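PDB 5K3W: CpuTA1 from Curtobacterium pusillum, which binds pyridoxal-5'-phosphate and belongs to the class IV aminotransferases, two-domain enzymes that hold this cofactor in a cleft between the domains. Local coordinates for residues 100-104 with 135-139; 272-276 with 296-301. One frame throughout, in Å; residues are numbered along the deposited sequence.

From the N terminus the chain passes strands 5-9, 32-35 and 54-62 before helix 90-108 supplies the first half of contact 1; strand 131-138, after strand 114-121, then packs against the helix, closing a loop of 30 residues inside the N-terminal domain. Contact 2 opens only after that loop is complete, so the two are in series and neither nest nor cross. It joins strand 274-278, on the border of a mixed sheet in the C-terminal domain, to the final helix, 290-307, with 19 residues between its segments. In both, a helix packs on a sheet strand, first over its face and then at its border. Their centres lie about 20 Å apart, and they do not touch.

Contact 1: residues 100-104 with 135-139; sequences GVADY and FVDEG
Val136 turns CG1 opposite its own backbone N (chi1 176°), and Tyr104 does the same with its ring (chi1 -174°), so that the methyl meets the root of the tyrosine while the ring reaches along the strand. The setting is a helix packed on an antiparallel sheet in the N-terminal domain of a class IV aminotransferase: helix 90-108 passes strand 131-138 with a crossing angle of -45° between the local axes. Close passage is easiest at Gly100, which has no side chain to keep the strand away. There Val136 drives CG2 against the helix backbone, 3.7 Å from Gly100 C, and also lies near Val101 N. Its other branch, CG1, sits 3.9 Å from Tyr104 CB, so the two methyls of one valine touch successive turns of the helix.

Beyond this apolar footing the phenol ring slants across the strand backbone and meets three residues in turn: Tyr104 CD2 is 3.7 Å from Val136 O, and CE2 is 3.8 Å from Asp137 CA, before the hydroxyl reaches the start of Glu138. The ring is buried, with Thr5 and Leu114 of the two adjoining strands also in contact. Asp137 has its side chain rooted on the other side of the strand, yet OD1 curls back to 3.9 Å from Tyr104 CE2, the carboxylate plane tilted well away from that of the ring. A salt bridge to Arg3 holds that oxygen, which also accepts a weak hydrogen bond from Glu138 N. The side chain of Glu138 lies about 6 Å from the bound 3-aminobenzoic acid, bringing this end of the strand close to the ligand. At the tip of the ring, Tyr104 OH merely packs on Glu138, 3.9 Å from its CB.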
loop_
_atom_site.group_PDB
_atom_site.type_symbol
_atom_site.label_atom_id
_atom_site.label_comp_id
_atom_site.label_asym_id
_atom_site.label_seq_id
_atom_site.Cartn_x
_atom_site.Cartn_y
_atom_site.Cartn_z
ATOM N N GLY A 100 -10.460 -24.876 0.576
ATOM C CA GLY A 100 -9.053 -24.771 0.910
ATOM C C GLY A 100 -8.729 -25.425 2.240
ATOM O O GLY A 100 -7.743 -26.153 2.364
ATOM N N VAL A 101 -9.550 -25.176 3.256
ATOM C CA VAL A 101 -9.326 -25.856 4.525
ATOM C C VAL A 101 -9.445 -27.358 4.326
ATOM O O VAL A 101 -8.645 -28.141 4.855
ATOM C CB VAL A 101 -10.294 -25.334 5.607
ATOM C CG1 VAL A 101 -10.249 -26.237 6.834
ATOM C CG2 VAL A 101 -9.918 -23.897 5.998
ATOM N N ALA A 102 -10.413 -27.779 3.512
ATOM C CA ALA A 102 -10.620 -29.201 3.302
ATOM C C ALA A 102 -9.416 -29.818 2.608
ATOM O O ALA A 102 -8.939 -30.885 3.016
ATOM C CB ALA A 102 -11.910 -29.433 2.500
ATOM N N ASP A 103 -8.892 -29.145 1.576
ATOM C CA ASP A 103 -7.764 -29.705 0.837
ATOM C C ASP A 103 -6.492 -29.720 1.675
ATOM O O ASP A 103 -5.719 -30.685 1.627
ATOM C CB ASP A 103 -7.521 -28.926 -0.448
ATOM C CG ASP A 103 -6.282 -29.404 -1.170
ATOM O OD1 ASP A 103 -6.399 -30.347 -1.986
ATOM O OD2 ASP A 103 -5.187 -28.851 -0.904
ATOM N N TYR A 104 -6.248 -28.658 2.437
ATOM C CA TYR A 104 -5.086 -28.657 3.312
ATOM C C TYR A 104 -5.125 -29.847 4.264
ATOM O O TYR A 104 -4.122 -30.540 4.446
ATOM C CB TYR A 104 -5.004 -27.347 4.094
ATOM C CG TYR A 104 -3.732 -27.256 4.896
ATOM C CD1 TYR A 104 -3.641 -27.857 6.154
ATOM C CD2 TYR A 104 -2.602 -26.600 4.383
ATOM C CE1 TYR A 104 -2.480 -27.799 6.890
ATOM C CE2 TYR A 104 -1.427 -26.532 5.119
ATOM C CZ TYR A 104 -1.372 -27.135 6.374
ATOM O OH TYR A 104 -0.219 -27.087 7.118
ATOM N N PHE A 135 -5.264 -18.731 0.101
ATOM C CA PHE A 135 -4.378 -19.816 0.496
ATOM C C PHE A 135 -4.533 -20.136 1.976
ATOM O O PHE A 135 -4.898 -19.284 2.790
ATOM C CB PHE A 135 -2.902 -19.532 0.136
ATOM C CG PHE A 135 -2.298 -18.332 0.812
ATOM C CD1 PHE A 135 -1.650 -18.461 2.034
ATOM C CD2 PHE A 135 -2.319 -17.092 0.196
ATOM C CE1 PHE A 135 -1.051 -17.362 2.642
ATOM C CE2 PHE A 135 -1.735 -15.993 0.798
ATOM C CZ PHE A 135 -1.101 -16.126 2.025
ATOM N N VAL A 136 -4.284 -21.396 2.300
ATOM C CA VAL A 136 -4.369 -21.927 3.653
ATOM C C VAL A 136 -2.998 -22.473 4.038
ATOM O O VAL A 136 -2.310 -23.083 3.216
ATOM C CB VAL A 136 -5.442 -23.036 3.745
ATOM C CG1 VAL A 136 -5.453 -23.652 5.128
ATOM C CG2 VAL A 136 -6.829 -22.480 3.365
ATOM N N ASP A 137 -2.598 -22.261 5.283
ATOM C CA ASP A 137 -1.288 -22.736 5.694
ATOM C C ASP A 137 -1.209 -22.680 7.211
ATOM O O ASP A 137 -2.057 -22.079 7.879
ATOM C CB ASP A 137 -0.167 -21.914 5.059
ATOM C CG ASP A 137 1.198 -22.568 5.205
ATOM O OD1 ASP A 137 1.250 -23.757 5.590
ATOM O OD2 ASP A 137 2.219 -21.903 4.909
ATOM N N GLU A 138 -0.170 -23.318 7.741
ATOM C CA GLU A 138 0.062 -23.324 9.175
ATOM C C GLU A 138 0.397 -21.920 9.658
ATOM O O GLU A 138 1.117 -21.171 8.991
ATOM C CB GLU A 138 1.191 -24.292 9.518
ATOM C CG GLU A 138 0.990 -24.999 10.836
ATOM C CD GLU A 138 1.866 -26.234 10.982
ATOM O OE1 GLU A 138 1.667 -26.980 11.969
ATOM O OE2 GLU A 138 2.744 -26.459 10.111
ATOM N N GLY A 139 -0.150 -21.558 10.818
ATOM C CA GLY A 139 0.072 -20.237 11.350
ATOM C C GLY A 139 1.376 -20.127 12.099
ATOM O O GLY A 139 1.996 -21.121 12.478
#

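Contact 2: residues 272-276 with 296-301; sequences VRQAA and LNAYLL
Ala275 N donates a 2.9 Å hydrogen bond to Asn297 OD1, and the carboxamide answers through its other end, with Asn297 ND2 giving a 3.0 Å bond to Ala275 O. Both bonds lie in the plane of their acceptor carbonyl, and Ala275 O is only 2° out of the plane of the asparagine amide. One flat side chain therefore pairs with the N-H and C=O of a single residue, as a neighbouring strand would at the border of a sheet. Strand 274-278 is one of the two outermost strands of its mixed sheet within the chain; its inner side bonds to strand 265-270 through Ala276 and Leu268.

The helix runs nearly antiparallel to the strand, at 164°, and Leu296 and Leu300, one turn apart, both meet the methyl of Ala275 from the helix side. CD2 of Leu296 approaches Ala275 CB to 3.5 Å, and Leu300 CD1 comes to 3.7 Å from the same atom. Gln274 folds at its second torsion (chi2 -74°), laying its amide along the helix: Gln274 OE1 lies 3.3 Å from Leu300 CB, while NE2 rests on CD2 of Leu301 at 3.6 Å. Gln67 accepts from this NE2 and donates to Leu300 O, bridging strand and helix.

Buried peptide groups at a sheet border need partners, and here one asparagine supplies complementary ones to both polar atoms of Ala275. The paired bonds also restrict rotation of the carboxamide and tie this turn of the last helix to the strand at Ala275, in a buried setting where leucine side chains pack beside the bonds.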
loop_
_atom_site.group_PDB
_atom_site.type_symbol
_atom_site.label_atom_id
_atom_site.label_comp_id
_atom_site.label_asym_id
_atom_site.label_seq_id
_atom_site.Cartn_x
_atom_site.Cartn_y
_atom_site.Cartn_z
ATOM N N VAL A 272 -5.285 -14.002 14.073
ATOM C CA VAL A 272 -4.371 -15.138 14.201
ATOM C C VAL A 272 -3.662 -15.143 15.547
ATOM O O VAL A 272 -3.586 -16.177 16.216
ATOM C CB VAL A 272 -3.359 -15.148 13.041
ATOM C CG1 VAL A 272 -2.308 -16.220 13.282
ATOM C CG2 VAL A 272 -4.073 -15.425 11.746
ATOM N N ARG A 273 -3.109 -14.003 15.965
ATOM C CA ARG A 273 -2.443 -13.948 17.261
ATOM C C ARG A 273 -3.443 -14.042 18.413
ATOM O O ARG A 273 -3.081 -14.486 19.510
ATOM C CB ARG A 273 -1.615 -12.665 17.358
ATOM C CG ARG A 273 -0.790 -12.547 18.623
ATOM C CD ARG A 273 0.183 -11.378 18.543
ATOM N NE ARG A 273 -0.518 -10.110 18.396
ATOM C CZ ARG A 273 0.087 -8.935 18.255
ATOM N NH1 ARG A 273 1.406 -8.878 18.252
ATOM N NH2 ARG A 273 -0.629 -7.826 18.113
ATOM N N GLN A 274 -4.695 -13.660 18.173
ATOM C CA GLN A 274 -5.711 -13.609 19.214
ATOM C C GLN A 274 -5.391 -12.461 20.172
ATOM O O GLN A 274 -5.167 -11.334 19.721
ATOM C CB GLN A 274 -5.818 -14.962 19.918
ATOM C CG GLN A 274 -6.027 -16.147 18.954
ATOM C CD GLN A 274 -7.454 -16.254 18.339
ATOM O OE1 GLN A 274 -8.363 -15.475 18.646
ATOM N NE2 GLN A 274 -7.632 -17.237 17.467
ATOM N N ALA A 275 -5.360 -12.700 21.481
ATOM C CA ALA A 275 -5.194 -11.621 22.450
ATOM C C ALA A 275 -3.756 -11.590 22.952
ATOM O O ALA A 275 -3.287 -12.554 23.562
ATOM C CB ALA A 275 -6.162 -11.776 23.620
ATOM N N ALA A 276 -3.065 -10.482 22.704
ATOM C CA ALA A 276 -1.709 -10.305 23.208
ATOM C C ALA A 276 -1.699 -9.236 24.291
ATOM O O ALA A 276 -1.894 -8.047 23.984
ATOM C CB ALA A 276 -0.757 -9.928 22.073
ATOM N N LEU A 296 -9.126 -15.465 28.311
ATOM C CA LEU A 296 -9.547 -14.769 27.103
ATOM C C LEU A 296 -9.124 -15.544 25.863
ATOM O O LEU A 296 -9.932 -15.806 24.959
ATOM C CB LEU A 296 -8.949 -13.363 27.099
ATOM C CG LEU A 296 -9.311 -12.481 25.919
ATOM C CD1 LEU A 296 -10.815 -12.249 25.856
ATOM C CD2 LEU A 296 -8.559 -11.178 26.050
ATOM N N ASN A 297 -7.856 -15.942 25.817
ATOM C CA ASN A 297 -7.362 -16.667 24.659
ATOM C C ASN A 297 -8.044 -18.024 24.515
ATOM O O ASN A 297 -8.358 -18.452 23.395
ATOM C CB ASN A 297 -5.849 -16.791 24.758
ATOM C CG ASN A 297 -5.154 -15.533 24.282
ATOM O OD1 ASN A 297 -5.611 -14.905 23.330
ATOM N ND2 ASN A 297 -4.075 -15.140 24.949
ATOM N N ALA A 298 -8.304 -18.705 25.634
ATOM C CA ALA A 298 -9.030 -19.966 25.569
ATOM C C ALA A 298 -10.445 -19.752 25.041
ATOM O O ALA A 298 -10.930 -20.531 24.207
ATOM C CB ALA A 298 -9.042 -20.637 26.943
ATOM N N TYR A 299 -11.120 -18.692 25.488
ATOM C CA TYR A 299 -12.409 -18.355 24.890
ATOM C C TYR A 299 -12.257 -18.067 23.408
ATOM O O TYR A 299 -13.014 -18.584 22.582
ATOM C CB TYR A 299 -13.039 -17.154 25.589
ATOM C CG TYR A 299 -14.319 -16.689 24.915
ATOM C CD1 TYR A 299 -15.551 -17.216 25.279
ATOM C CD2 TYR A 299 -14.296 -15.725 23.914
ATOM C CE1 TYR A 299 -16.718 -16.801 24.666
ATOM C CE2 TYR A 299 -15.458 -15.308 23.294
ATOM C CZ TYR A 299 -16.669 -15.844 23.673
ATOM O OH TYR A 299 -17.841 -15.425 23.059
ATOM N N LEU A 300 -11.293 -17.215 23.052
ATOM C CA LEU A 300 -11.126 -16.838 21.653
ATOM C C LEU A 300 -10.826 -18.053 20.780
ATOM O O LEU A 300 -11.302 -18.139 19.641
ATOM C CB LEU A 300 -10.017 -15.792 21.519
ATOM C CG LEU A 300 -10.283 -14.411 22.116
ATOM C CD1 LEU A 300 -8.996 -13.595 22.133
ATOM C CD2 LEU A 300 -11.361 -13.699 21.322
ATOM N N LEU A 301 -10.033 -19.003 21.293
ATOM C CA LEU A 301 -9.684 -20.177 20.495
ATOM C C LEU A 301 -10.853 -21.143 20.335
ATOM O O LEU A 301 -10.887 -21.908 19.364
ATOM C CB LEU A 301 -8.495 -20.911 21.118
ATOM C CG LEU A 301 -7.135 -20.236 20.948
ATOM C CD1 LEU A 301 -6.058 -20.975 21.731
ATOM C CD2 LEU A 301 -6.754 -20.115 19.472
#